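Side-chain contacts in chromosome partition protein Smc (Pyrococcus furiosus, PDB 3KTA), which probably acts in chromosome condensation and partitioning, its N-terminal piece here forming part of an ABC-type ATPase head that binds ATP and, in this crystal, bis(adenosine)-5'-pentaphosphate with magnesium: residues Asn87-Gly92 against Asp96-Val101; Ile102-Tyr107 against Ser112-Asn117; Asn141-Leu144 against Thr149-Ile152. All coordinates share one frame; numbering follows the deposited sequence.

Contact 1 (Asn87-Gly92 against Asp96-Val101); sequences NNEDRG and DEDEVV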
ATOM      1  N   ASN A  87      14.744  -6.559  -5.512  1.00 13.49           N
ATOM      2  CA  ASN A  87      15.755  -7.422  -4.924  1.00 15.87           C
ATOM      3  C   ASN A  87      15.152  -8.806  -4.657  1.00 15.53           C
ATOM      4  O   ASN A  87      14.109  -8.924  -4.014  1.00 15.03           O
ATOM      5  CB  ASN A  87      16.299  -6.806  -3.636  1.00 15.77           C
ATOM      6  CG  ASN A  87      17.418  -7.622  -3.043  1.00 18.12           C
ATOM      7  OD1 ASN A  87      17.208  -8.753  -2.625  1.00 16.31           O
ATOM      8  ND2 ASN A  87      18.616  -7.048  -3.000  1.00 21.46           N
ATOM      9  N   ASN A  88      15.798  -9.847  -5.187  1.00 14.87           N
ATOM     10  CA  ASN A  88      15.310 -11.223  -5.074  1.00 14.30           C
ATOM     11  C   ASN A  88      16.366 -12.117  -4.445  1.00 17.74           C
ATOM     12  O   ASN A  88      16.406 -13.325  -4.706  1.00 16.59           O
ATOM     13  CB  ASN A  88      14.912 -11.791  -6.450  1.00 15.60           C
ATOM     14  CG  ASN A  88      14.152 -13.109  -6.351  1.00 17.33           C
ATOM     15  OD1 ASN A  88      13.228 -13.252  -5.552  1.00 16.03           O
ATOM     16  ND2 ASN A  88      14.539 -14.080  -7.180  1.00 17.39           N
ATOM     17  N   GLU A  89      17.223 -11.543  -3.613  1.00 15.24           N
ATOM     18  CA  GLU A  89      18.189 -12.384  -2.908  1.00 19.34           C
ATOM     19  C   GLU A  89      17.496 -13.470  -2.073  1.00 22.28           C
ATOM     20  O   GLU A  89      18.068 -14.548  -1.841  1.00 18.59           O
ATOM     21  CB  GLU A  89      19.089 -11.536  -2.031  1.00 17.88           C
ATOM     22  CG  GLU A  89      20.031 -10.655  -2.795  1.00 23.20           C
ATOM     23  CD  GLU A  89      20.848  -9.785  -1.875  1.00 25.56           C
ATOM     24  OE1 GLU A  89      21.350 -10.311  -0.864  0.93 30.45           O
ATOM     25  OE2 GLU A  89      20.979  -8.577  -2.154  1.00 27.78           O
ATOM     26  N   ASP A  90      16.269 -13.197  -1.625  1.00 18.90           N
ATOM     27  CA  ASP A  90      15.514 -14.158  -0.812  1.00 17.83           C
ATOM     28  C   ASP A  90      14.823 -15.246  -1.634  1.00 18.15           C
ATOM     29  O   ASP A  90      14.206 -16.151  -1.085  1.00 17.88           O
ATOM     30  CB  ASP A  90      14.502 -13.446   0.097  1.00 21.97           C
ATOM     31  CG  ASP A  90      13.373 -12.744  -0.674  0.88 20.59           C
ATOM     32  OD1 ASP A  90      13.349 -12.742  -1.928  0.91 19.27           O
ATOM     33  OD2 ASP A  90      12.490 -12.171   0.001  0.82 23.07           O
ATOM     34  N   ARG A  91      14.952 -15.150  -2.953  1.00 17.70           N
ATOM     35  CA  ARG A  91      14.330 -16.097  -3.879  1.00 16.35           C
ATOM     36  C   ARG A  91      12.818 -16.215  -3.684  1.00 19.38           C
ATOM     37  O   ARG A  91      12.226 -17.274  -3.898  1.00 19.31           O
ATOM     38  CB  ARG A  91      15.032 -17.466  -3.829  1.00 20.95           C
ATOM     39  CG  ARG A  91      16.473 -17.396  -4.342  1.00 18.88           C
ATOM     40  CD  ARG A  91      16.494 -16.961  -5.803  1.00 20.10           C
ATOM     41  NE  ARG A  91      17.802 -17.097  -6.438  1.00 20.50           N
ATOM     42  CZ  ARG A  91      18.766 -16.178  -6.418  1.00 21.93           C
ATOM     43  NH1 ARG A  91      18.597 -15.019  -5.787  1.00 21.19           N
ATOM     44  NH2 ARG A  91      19.917 -16.417  -7.040  1.00 25.19           N
ATOM     45  N   GLY A  92      12.191 -15.104  -3.301  1.00 17.03           N
ATOM     46  CA  GLY A  92      10.746 -15.052  -3.274  1.00 16.53           C
ATOM     47  C   GLY A  92      10.166 -15.289  -4.660  1.00 17.25           C
ATOM     48  O   GLY A  92       9.152 -15.967  -4.799  1.00 19.98           O
ATOM     49  N   ASP A  96      16.041 -17.776 -10.632  1.00 21.62           N
ATOM     50  CA  ASP A  96      17.355 -17.914 -10.019  1.00 22.30           C
ATOM     51  C   ASP A  96      18.230 -16.700 -10.287  1.00 24.93           C
ATOM     52  O   ASP A  96      19.330 -16.820 -10.835  1.00 26.20           O
ATOM     53  CB  ASP A  96      18.054 -19.187 -10.519  1.00 25.89           C
ATOM     54  CG  ASP A  96      19.247 -19.574  -9.659  0.75 28.45           C
ATOM     55  OD1 ASP A  96      19.455 -18.947  -8.600  1.00 28.38           O
ATOM     56  OD2 ASP A  96      19.981 -20.508 -10.043  0.48 29.22           O
ATOM     57  N   GLU A  97      17.735 -15.526  -9.903  1.00 19.10           N
ATOM     58  CA  GLU A  97      18.491 -14.288 -10.040  1.00 20.59           C
ATOM     59  C   GLU A  97      18.293 -13.404  -8.819  1.00 19.25           C
ATOM     60  O   GLU A  97      17.192 -13.360  -8.265  1.00 18.35           O
ATOM     61  CB  GLU A  97      18.009 -13.517 -11.268  1.00 20.76           C
ATOM     62  CG  GLU A  97      18.188 -14.259 -12.579  1.00 25.77           C
ATOM     63  CD  GLU A  97      19.628 -14.302 -13.031  0.92 28.29           C
ATOM     64  OE1 GLU A  97      20.420 -13.463 -12.564  0.91 27.68           O
ATOM     65  OE2 GLU A  97      19.967 -15.177 -13.860  0.90 27.41           O
ATOM     66  N   ASP A  98      19.343 -12.696  -8.416  1.00 18.35           N
ATOM     67  CA  ASP A  98      19.245 -11.745  -7.301  1.00 19.16           C
ATOM     68  C   ASP A  98      18.442 -10.498  -7.630  1.00 16.61           C
ATOM     69  O   ASP A  98      18.037  -9.771  -6.722  1.00 16.98           O
ATOM     70  CB  ASP A  98      20.632 -11.299  -6.846  1.00 20.75           C
ATOM     71  CG  ASP A  98      21.378 -12.374  -6.105  0.56 21.89           C
ATOM     72  OD1 ASP A  98      20.760 -13.400  -5.743  1.00 21.10           O
ATOM     73  OD2 ASP A  98      22.590 -12.179  -5.876  0.75 21.28           O
ATOM     74  N   GLU A  99      18.248 -10.231  -8.919  1.00 19.81           N
ATOM     75  CA  GLU A  99      17.450  -9.087  -9.350  1.00 21.18           C
ATOM     76  C   GLU A  99      16.370  -9.555 -10.310  1.00 20.39           C
ATOM     77  O   GLU A  99      16.637 -10.343 -11.226  1.00 20.10           O
ATOM     78  CB  GLU A  99      18.338  -8.044 -10.031  1.00 21.67           C
ATOM     79  CG  GLU A  99      17.584  -6.817 -10.537  1.00 25.93           C
ATOM     80  CD  GLU A  99      18.471  -5.904 -11.370  0.59 26.66           C
ATOM     81  OE1 GLU A  99      18.741  -6.234 -12.547  0.60 29.90           O
ATOM     82  OE2 GLU A  99      18.904  -4.864 -10.839  0.96 29.73           O
ATOM     83  N   VAL A 100      15.141  -9.091 -10.091  1.00 16.93           N
ATOM     84  CA  VAL A 100      14.042  -9.354 -11.009  1.00 15.35           C
ATOM     85  C   VAL A 100      13.514  -8.018 -11.489  1.00 15.77           C
ATOM     86  O   VAL A 100      13.062  -7.208 -10.676  1.00 16.63           O
ATOM     87  CB  VAL A 100      12.904 -10.146 -10.331  1.00 16.28           C
ATOM     88  CG1 VAL A 100      11.654 -10.201 -11.224  1.00 16.11           C
ATOM     89  CG2 VAL A 100      13.383 -11.564  -9.955  1.00 17.94           C
ATOM     90  N   VAL A 101      13.585  -7.786 -12.799  1.00 15.55           N
ATOM     91  CA  VAL A 101      13.193  -6.499 -13.374  1.00 15.18           C
ATOM     92  C   VAL A 101      11.976  -6.741 -14.244  1.00 16.33           C
ATOM     93  O   VAL A 101      12.002  -7.577 -15.162  1.00 16.88           O
ATOM     94  CB  VAL A 101      14.327  -5.886 -14.243  1.00 16.49           C
ATOM     95  CG1 VAL A 101      13.923  -4.490 -14.785  1.00 16.85           C
ATOM     96  CG2 VAL A 101      15.624  -5.777 -13.448  1.00 20.49           C
TER
HETATM   97  O   HOH W   1      22.705 -15.375  -7.267  1.00 34.53           O

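Contact 2 (Ile102-Tyr107 against Ser112-Asn117); sequences IRRRVY and SSYWLN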
ATOM      1  N   ILE A 102      10.906  -6.007 -13.970  1.00 15.29           N
ATOM      2  CA  ILE A 102       9.707  -6.077 -14.784  1.00 12.48           C
ATOM      3  C   ILE A 102       9.468  -4.706 -15.413  1.00 14.94           C
ATOM      4  O   ILE A 102       9.601  -3.679 -14.744  1.00 15.36           O
ATOM      5  CB  ILE A 102       8.490  -6.500 -13.951  1.00 13.91           C
ATOM      6  CG1 ILE A 102       8.672  -7.929 -13.430  1.00 14.78           C
ATOM      7  CG2 ILE A 102       7.220  -6.381 -14.760  1.00 15.60           C
ATOM      8  CD1 ILE A 102       7.638  -8.332 -12.382  1.00 18.96           C
ATOM      9  N   ARG A 103       9.152  -4.688 -16.707  1.00 13.90           N
ATOM     10  CA  ARG A 103       8.907  -3.432 -17.410  1.00 14.12           C
ATOM     11  C   ARG A 103       7.603  -3.550 -18.174  1.00 16.34           C
ATOM     12  O   ARG A 103       7.314  -4.596 -18.753  1.00 15.18           O
ATOM     13  CB  ARG A 103      10.051  -3.109 -18.385  1.00 16.38           C
ATOM     14  CG  ARG A 103       9.827  -1.844 -19.198  1.00 19.35           C
ATOM     15  CD  ARG A 103      11.152  -1.216 -19.620  1.00 24.69           C
ATOM     16  NE  ARG A 103      11.986  -2.133 -20.391  1.00 25.47           N
ATOM     17  CZ  ARG A 103      12.090  -2.115 -21.719  1.00 28.10           C
ATOM     18  NH1 ARG A 103      11.400  -1.233 -22.434  1.00 25.39           N
ATOM     19  NH2 ARG A 103      12.885  -2.988 -22.332  1.00 27.16           N
ATOM     20  N   ARG A 104       6.818  -2.476 -18.163  1.00 13.32           N
ATOM     21  CA  ARG A 104       5.594  -2.402 -18.940  1.00 15.08           C
ATOM     22  C   ARG A 104       5.580  -1.095 -19.711  1.00 16.46           C
ATOM     23  O   ARG A 104       5.885  -0.026 -19.165  1.00 16.55           O
ATOM     24  CB  ARG A 104       4.350  -2.474 -18.052  1.00 14.65           C
ATOM     25  CG  ARG A 104       3.063  -2.504 -18.845  1.00 16.29           C
ATOM     26  CD  ARG A 104       1.844  -2.399 -17.940  1.00 17.67           C
ATOM     27  NE  ARG A 104       0.585  -2.365 -18.691  1.00 19.18           N
ATOM     28  CZ  ARG A 104      -0.614  -2.376 -18.121  1.00 20.33           C
ATOM     29  NH1 ARG A 104      -0.713  -2.415 -16.794  1.00 18.06           N
ATOM     30  NH2 ARG A 104      -1.720  -2.345 -18.867  1.00 23.18           N
ATOM     31  N   ARG A 105       5.219  -1.180 -20.983  1.00 15.89           N
ATOM     32  CA  ARG A 105       5.114   0.016 -21.808  1.00 18.48           C
ATOM     33  C   ARG A 105       3.727   0.028 -22.441  1.00 20.03           C
ATOM     34  O   ARG A 105       3.289  -0.980 -22.990  1.00 22.04           O
ATOM     35  CB  ARG A 105       6.206   0.002 -22.884  1.00 19.72           C
ATOM     36  CG  ARG A 105       6.157   1.166 -23.848  1.00 23.27           C
ATOM     37  CD  ARG A 105       7.204   1.008 -24.945  1.00 21.32           C
ATOM     38  NE  ARG A 105       8.572   1.122 -24.459  1.00 23.37           N
ATOM     39  CZ  ARG A 105       9.639   1.101 -25.253  1.00 23.68           C
ATOM     40  NH1 ARG A 105       9.477   0.956 -26.558  1.00 27.14           N
ATOM     41  NH2 ARG A 105      10.859   1.211 -24.748  1.00 27.19           N
ATOM     42  N   VAL A 106       3.021   1.151 -22.347  1.00 18.19           N
ATOM     43  CA  VAL A 106       1.724   1.274 -23.008  1.00 21.78           C
ATOM     44  C   VAL A 106       1.797   2.330 -24.105  1.00 23.41           C
ATOM     45  O   VAL A 106       2.399   3.384 -23.923  1.00 20.94           O
ATOM     46  CB  VAL A 106       0.590   1.641 -22.024  1.00 23.63           C
ATOM     47  CG1 VAL A 106       0.840   3.011 -21.413  1.00 23.61           C
ATOM     48  CG2 VAL A 106      -0.751   1.609 -22.733  1.00 26.36           C
ATOM     49  N   TYR A 107       1.171   2.037 -25.240  1.00 23.29           N
ATOM     50  CA  TYR A 107       1.180   2.933 -26.388  1.00 27.73           C
ATOM     51  C   TYR A 107      -0.124   3.706 -26.522  1.00 25.62           C
ATOM     52  O   TYR A 107      -1.130   3.341 -25.922  1.00 26.75           O
ATOM     53  CB  TYR A 107       1.446   2.129 -27.664  1.00 26.90           C
ATOM     54  CG  TYR A 107       2.866   1.635 -27.757  1.00 24.11           C
ATOM     55  CD1 TYR A 107       3.233   0.405 -27.228  1.00 27.91           C
ATOM     56  CD2 TYR A 107       3.849   2.412 -28.349  1.00 27.35           C
ATOM     57  CE1 TYR A 107       4.540  -0.042 -27.311  1.00 27.34           C
ATOM     58  CE2 TYR A 107       5.151   1.975 -28.438  1.00 27.94           C
ATOM     59  CZ  TYR A 107       5.493   0.745 -27.917  1.00 25.51           C
ATOM     60  OH  TYR A 107       6.796   0.313 -28.009  1.00 30.57           O
ATOM     61  N   SER A 112      -0.131  -2.907 -24.587  1.00 24.81           N
ATOM     62  CA  SER A 112       0.998  -2.959 -23.674  1.00 25.55           C
ATOM     63  C   SER A 112       2.009  -4.023 -24.072  1.00 22.37           C
ATOM     64  O   SER A 112       1.637  -5.126 -24.478  1.00 25.94           O
ATOM     65  CB  SER A 112       0.528  -3.254 -22.242  1.00 26.12           C
ATOM     66  OG  SER A 112       0.060  -2.084 -21.594  1.00 26.28           O
ATOM     67  N   SER A 113       3.285  -3.682 -23.927  1.00 20.85           N
ATOM     68  CA  SER A 113       4.385  -4.622 -24.070  1.00 19.66           C
ATOM     69  C   SER A 113       5.000  -4.832 -22.690  1.00 20.12           C
ATOM     70  O   SER A 113       5.023  -3.905 -21.879  1.00 18.44           O
ATOM     71  CB  SER A 113       5.445  -4.058 -25.012  1.00 24.24           C
ATOM     72  OG  SER A 113       4.902  -3.853 -26.308  1.00 27.75           O
ATOM     73  N   TYR A 114       5.489  -6.045 -22.429  1.00 18.26           N
ATOM     74  CA  TYR A 114       6.114  -6.365 -21.151  1.00 18.12           C
ATOM     75  C   TYR A 114       7.495  -7.004 -21.332  1.00 18.21           C
ATOM     76  O   TYR A 114       7.751  -7.685 -22.334  1.00 16.46           O
ATOM     77  CB  TYR A 114       5.246  -7.362 -20.370  1.00 18.86           C
ATOM     78  CG  TYR A 114       3.940  -6.823 -19.826  1.00 19.70           C
ATOM     79  CD1 TYR A 114       2.797  -6.796 -20.612  1.00 24.85           C
ATOM     80  CD2 TYR A 114       3.847  -6.369 -18.516  1.00 21.39           C
ATOM     81  CE1 TYR A 114       1.594  -6.310 -20.114  1.00 22.49           C
ATOM     82  CE2 TYR A 114       2.637  -5.889 -18.006  1.00 22.21           C
ATOM     83  CZ  TYR A 114       1.525  -5.865 -18.811  1.00 24.49           C
ATOM     84  OH  TYR A 114       0.333  -5.395 -18.314  1.00 28.34           O
ATOM     85  N   TRP A 115       8.374  -6.794 -20.353  1.00 14.27           N
ATOM     86  CA  TRP A 115       9.681  -7.451 -20.298  1.00 16.62           C
ATOM     87  C   TRP A 115       9.876  -8.014 -18.905  1.00 16.50           C
ATOM     88  O   TRP A 115       9.445  -7.415 -17.924  1.00 15.90           O
ATOM     89  CB  TRP A 115      10.828  -6.475 -20.567  1.00 15.68           C
ATOM     90  CG  TRP A 115      10.880  -5.896 -21.950  1.00 17.28           C
ATOM     91  CD1 TRP A 115      11.755  -6.233 -22.940  1.00 22.11           C
ATOM     92  CD2 TRP A 115      10.044  -4.865 -22.486  1.00 18.74           C
ATOM     93  NE1 TRP A 115      11.513  -5.478 -24.064  1.00 20.19           N
ATOM     94  CE2 TRP A 115      10.462  -4.634 -23.813  1.00 22.14           C
ATOM     95  CE3 TRP A 115       8.980  -4.113 -21.975  1.00 19.06           C
ATOM     96  CZ2 TRP A 115       9.850  -3.686 -24.633  1.00 23.58           C
ATOM     97  CZ3 TRP A 115       8.373  -3.180 -22.785  1.00 20.87           C
ATOM     98  CH2 TRP A 115       8.811  -2.969 -24.103  1.00 23.64           C
ATOM     99  N   LEU A 116      10.522  -9.173 -18.830  1.00 14.42           N
ATOM    100  CA  LEU A 116      10.927  -9.770 -17.574  1.00 14.01           C
ATOM    101  C   LEU A 116      12.416 -10.065 -17.679  1.00 15.11           C
ATOM    102  O   LEU A 116      12.851 -10.795 -18.576  1.00 16.39           O
ATOM    103  CB  LEU A 116      10.142 -11.056 -17.301  1.00 17.17           C
ATOM    104  CG  LEU A 116      10.635 -11.931 -16.152  1.00 16.12           C
ATOM    105  CD1 LEU A 116      10.482 -11.210 -14.803  1.00 17.27           C
ATOM    106  CD2 LEU A 116       9.876 -13.263 -16.137  1.00 19.00           C
ATOM    107  N   ASN A 117      13.205  -9.471 -16.800  1.00 14.56           N
ATOM    108  CA  ASN A 117      14.652  -9.630 -16.862  1.00 16.56           C
ATOM    109  C   ASN A 117      15.243  -9.422 -18.257  1.00 20.54           C
ATOM    110  O   ASN A 117      16.118 -10.168 -18.698  1.00 20.49           O
ATOM    111  CB  ASN A 117      15.084 -10.972 -16.270  1.00 18.82           C
ATOM    112  CG  ASN A 117      14.926 -11.005 -14.761  1.00 23.18           C
ATOM    113  OD1 ASN A 117      14.735  -9.964 -14.138  1.00 23.78           O
ATOM    114  ND2 ASN A 117      15.008 -12.197 -14.167  1.00 28.38           N
TER
HETATM  115  O   HOH W   2      -2.673  -1.945 -21.942  1.00 33.93           O
HETATM  116  O   HOH W   3       7.324  -2.435 -27.734  1.00 31.15           O

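Contact 3 (Asn141-Leu144 against Thr149-Ile152); sequences NIVL and TKFI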
ATOM      1  N   ASN A 141      -2.377  -5.429   0.661  1.00 18.14           N
ATOM      2  CA  ASN A 141      -1.173  -4.712   1.087  1.00 16.56           C
ATOM      3  C   ASN A 141      -0.996  -3.392   0.367  1.00 16.24           C
ATOM      4  O   ASN A 141      -0.102  -2.608   0.698  1.00 14.41           O
ATOM      5  CB  ASN A 141       0.086  -5.575   0.877  1.00 16.33           C
ATOM      6  CG  ASN A 141       0.233  -6.049  -0.562  1.00 19.75           C
ATOM      7  OD1 ASN A 141      -0.637  -6.755  -1.068  1.00 21.80           O
ATOM      8  ND2 ASN A 141       1.333  -5.663  -1.225  1.00 16.01           N
ATOM      9  N   ILE A 142      -1.824  -3.158  -0.638  1.00 15.90           N
ATOM     10  CA  ILE A 142      -1.783  -1.887  -1.354  1.00 18.47           C
ATOM     11  C   ILE A 142      -3.009  -1.089  -0.937  1.00 17.35           C
ATOM     12  O   ILE A 142      -4.138  -1.506  -1.163  1.00 19.28           O
ATOM     13  CB  ILE A 142      -1.668  -2.099  -2.887  1.00 18.91           C
ATOM     14  CG1 ILE A 142      -0.265  -2.642  -3.237  1.00 19.64           C
ATOM     15  CG2 ILE A 142      -1.943  -0.800  -3.644  1.00 19.98           C
ATOM     16  CD1 ILE A 142      -0.069  -2.958  -4.713  1.00 26.47           C
ATOM     17  N   VAL A 143      -2.795   0.036  -0.257  1.00 14.82           N
ATOM     18  CA  VAL A 143      -3.917   0.833   0.229  1.00 14.94           C
ATOM     19  C   VAL A 143      -3.891   2.208  -0.421  1.00 13.85           C
ATOM     20  O   VAL A 143      -3.103   3.086  -0.034  1.00 16.18           O
ATOM     21  CB  VAL A 143      -3.902   0.980   1.769  1.00 14.26           C
ATOM     22  CG1 VAL A 143      -5.141   1.750   2.240  1.00 17.41           C
ATOM     23  CG2 VAL A 143      -3.818  -0.403   2.452  1.00 14.46           C
ATOM     24  N   LEU A 144      -4.739   2.391  -1.430  1.00 15.65           N
ATOM     25  CA  LEU A 144      -4.729   3.616  -2.229  1.00 15.80           C
ATOM     26  C   LEU A 144      -5.356   4.766  -1.450  1.00 14.34           C
ATOM     27  O   LEU A 144      -6.006   4.556  -0.418  1.00 16.36           O
ATOM     28  CB  LEU A 144      -5.454   3.399  -3.562  1.00 17.62           C
ATOM     29  CG  LEU A 144      -4.911   2.236  -4.408  1.00 18.77           C
ATOM     30  CD1 LEU A 144      -5.803   2.020  -5.615  1.00 24.04           C
ATOM     31  CD2 LEU A 144      -3.455   2.478  -4.811  1.00 21.24           C
ATOM     32  N   THR A 149     -10.252   2.306   4.780  1.00 19.64           N
ATOM     33  CA  THR A 149     -11.409   1.689   5.401  1.00 24.49           C
ATOM     34  C   THR A 149     -12.071   0.635   4.521  1.00 23.84           C
ATOM     35  O   THR A 149     -13.106   0.095   4.891  1.00 25.12           O
ATOM     36  CB  THR A 149     -12.460   2.727   5.848  1.00 24.65           C
ATOM     37  OG1 THR A 149     -12.916   3.471   4.714  1.00 25.95           O
ATOM     38  CG2 THR A 149     -11.866   3.677   6.892  1.00 27.06           C
ATOM     39  N   LYS A 150     -11.476   0.320   3.369  1.00 23.22           N
ATOM     40  CA  LYS A 150     -11.976  -0.811   2.579  1.00 21.30           C
ATOM     41  C   LYS A 150     -12.123  -2.057   3.460  1.00 24.63           C
ATOM     42  O   LYS A 150     -13.018  -2.879   3.253  1.00 24.86           O
ATOM     43  CB  LYS A 150     -11.074  -1.127   1.377  1.00 25.07           C
ATOM     44  CG  LYS A 150      -9.659  -1.591   1.722  1.00 25.93           C
ATOM     45  CD  LYS A 150      -8.850  -1.904   0.447  1.00 27.46           C
ATOM     46  CE  LYS A 150      -7.342  -1.930   0.733  1.00 27.70           C
ATOM     47  NZ  LYS A 150      -6.517  -2.471  -0.391  1.00 29.74           N
ATOM     48  N   PHE A 151     -11.240  -2.190   4.442  1.00 20.40           N
ATOM     49  CA  PHE A 151     -11.237  -3.351   5.320  1.00 22.92           C
ATOM     50  C   PHE A 151     -12.411  -3.345   6.287  1.00 26.53           C
ATOM     51  O   PHE A 151     -12.827  -4.391   6.778  1.00 25.97           O
ATOM     52  CB  PHE A 151      -9.914  -3.441   6.073  1.00 24.40           C
ATOM     53  CG  PHE A 151      -8.731  -3.626   5.172  1.00 23.83           C
ATOM     54  CD1 PHE A 151      -8.474  -4.859   4.591  1.00 24.18           C
ATOM     55  CD2 PHE A 151      -7.888  -2.561   4.884  1.00 23.39           C
ATOM     56  CE1 PHE A 151      -7.386  -5.030   3.745  1.00 24.45           C
ATOM     57  CE2 PHE A 151      -6.803  -2.728   4.044  1.00 23.11           C
ATOM     58  CZ  PHE A 151      -6.546  -3.959   3.480  1.00 23.20           C
ATOM     59  N   ILE A 152     -12.949  -2.166   6.576  1.00 23.52           N
ATOM     60  CA  ILE A 152     -14.123  -2.130   7.443  1.00 25.57           C
ATOM     61  C   ILE A 152     -15.422  -2.020   6.628  1.00 26.99           C
ATOM     62  O   ILE A 152     -16.504  -2.290   7.149  1.00 32.53           O
ATOM     63  CB  ILE A 152     -14.005  -1.088   8.600  1.00 29.53           C
ATOM     64  CG1 ILE A 152     -13.716   0.309   8.073  1.00 26.72           C
ATOM     65  CG2 ILE A 152     -12.906  -1.499   9.584  1.00 26.11           C
ATOM     66  CD1 ILE A 152     -14.948   1.087   7.655  1.00 33.39           C
TER
HETATM   67  O   HOH W   4      -6.807   0.329  -2.005  1.00 19.08           O

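Contact 1 (Asn87-Gly92 against Asp96-Val101)
Arg-91 lays its guanidinium beside the loop Asp-96 to Asp-98, with Glu-97 N over one face and carboxylate oxygens from two aspartates at the edge. NH1 of Arg-91 takes Asp-98 OD1 at 2.7 Å in an almost straight bond (170°), close to the guanidinium plane. NE and NH2 of Arg-91 grip Asp-96 side-on, yet both converge on the single oxygen OD1, NH2 at 3.0 Å and NE more loosely. Both carboxylates are turned steeply, 62°, against the guanidinium. A bend at chi2 (-62°) brings the arginine back over its own turn, where NH1 also donates to Asn-88 O; that carbonyl receives the backbone N of Arg-91 from its opposite face. A bound water joins NH2 and, weakly, Asp-98 OD1. One cation thus faces two acidic groups, which would probably temper the like charge between them.

The two segments hold the strand ends and most of the connection between antiparallel strands 80-87 and 99-106, with a type I turn from Asn-88 to Arg-91 and a last bridge between Asn-87 and Glu-99, a non-hydrogen-bonded pair. Just beyond it, Asn-88 N donates to Asp-98 O at 2.7 Å. The side chain of Asn-88 bridges the same gap: ND2 meets Glu-97 O at 3.0 Å nearly along the C=O axis, OD1 accepts from the backbone N of Phe-93, and CB rests against Val-100 CG2 at 3.8 Å. On the neighbouring residue, Glu-89 CG lies 4.0 Å from Asp-98 CG, while Asn-87 secures the start of the turn. Its OD1 accepts from Glu-89 N in an Asx turn, and its ND2, which also bonds the Glu-5 carboxylate, reaches Glu-89 OE2 at 2.9 Å.

Contact 2 (Ile102-Tyr107 against Ser112-Asn117)
Arg-103 runs along the indole of Trp-115 from its root to its tip. CB comes near Trp-115 CE3 and the tryptophan CB; Arg-103 CG, anti to the backbone N (chi1 177°), comes to 3.7 Å from Trp-115 CE3. NE passes above CD2 and CE3. A bend at chi3 (57°) then lays the guanidinium flat on the ring, the planes 16° apart and Arg-103 CZ 3.6 Å from the centroid of the Trp-115 six-membered ring, a stacked cation-pi pair. NH1 ends over CZ3 and CH2, and Arg-103 NH2 lies 3.3 Å from Trp-115 CE2. NH1 is also salt-bridged to Glu-81, which engages Arg-105 NE as well. On the same face, Arg-105 CB abuts the indole edge at Trp-115 CZ3, 3.9 Å away. With an alanine in place of Trp-115, the Arg-103 guanidinium would probably lose its aromatic platform and Arg-105 CB the ring edge it abuts.

Arg-104, on the other face with Tyr-114 and Ser-112, stays extended from CG to NE and travels alongside the tyrosine. Arg-104 CG sits over the Tyr-114 ring in a CH-pi contact, 3.9 Å from its centroid, and Tyr-114 OH lies above one face of the guanidinium. Arg-104 NE donates to Ser-112 OG at 3.0 Å, in the guanidinium plane, while NH1 bonds the backbone carbonyls of Phe-48 and Gly-52. Further along, Ile-102 CG1 touches Leu-116 CD1; Ile-102 packs on helices 39-49 and 123-132, and Leu-116 on the latter.

Backbone pairs Arg-103 with Trp-115 and Arg-105 with Ser-113 are both hydrogen-bonded, each through two N-H...O bonds. This is a two-stranded antiparallel beta hairpin inside the antiparallel sheet of the ABC ATPase head, with one face turned to the P-loop helix and the other carrying the Arg-103-Trp-115 stack, with Arg-105 at the ring's edge.

Contact 3 (Asn141-Leu144 against Thr149-Ile152)
Lys-150 spans the gap between the short helix it begins and the strand at Ile-142, setting its ammonium on that residue's carbonyl. Lys-150 NZ donates to Ile-142 O at 2.7 Å, arriving 25° from the carbonyl plane with a C=O...N angle of 153°. The conformation makes this reach possible. CG stands between the backbone N and the carbonyl carbon (chi1 64°), a position generally disfavoured within helices, here at the helix's first residue, and every bond after it is extended, so the chain projects almost its full length across the gap. Along the way Lys-150 CE passes Val-143 CG2 at 4.2 Å. A water binds Leu-144 N at 3.0 Å and lies near NZ as a weak acceptor, so the ammonium and the strand backbone are also linked through solvent.

Beside the lysine, Phe-151 takes the commoner course, with CG anti to its carbonyl carbon. This carries the ring back toward the strand, where Phe-151 CE2 meets Val-143 CG2 at 4.1 Å, the methyl lying near the ring plane, at the edge. One face of the same ring carries Lys-150 CG, so adjacent residues of the helix pack on each other while both lean on the strand. Val-143 has CG1 anti to its backbone N, which leaves CG2 as the branch offered to both. Behind the strand, Ile-142 rests on Leu-47 of helix 39-49. Ile-142 and Val-143 also pair in parallel with a strand of the other Smc chain, and Phe-151 packs on Val-78 of that chain.

Leu-144 directly precedes Gln-145, which with Ser-40 holds the magnesium. The contact joins one charged hydrogen bond to a small apolar patch: the ammonium probably offsets the polarity of a carbonyl in buried surroundings, while Val-143 and Phe-151 lie along the lysine's aliphatic chain.

How the contacts relate
Contacts 1 and 2 share strand 99-106 and follow one another in one antiparallel sheet: contact 1 lies at the strand's beginning, contact 2 further along it. They touch where Val-101 O probably bonds Asn-117 N and where Val-100 meets Leu-116. Contact 3 belongs to different elements, its centre about 27 Å from either of the other centres, on the opposite side of the chain's centre from contact 2. Contact 1 is largely at the surface and relies on aspartates around an arginine; contact 2, partly buried, joins strand pairing to arginine-aromatic stacking; contact 3 is buried and smaller, resting on a single lysine-carbonyl bond and apolar contacts next to the partner chain.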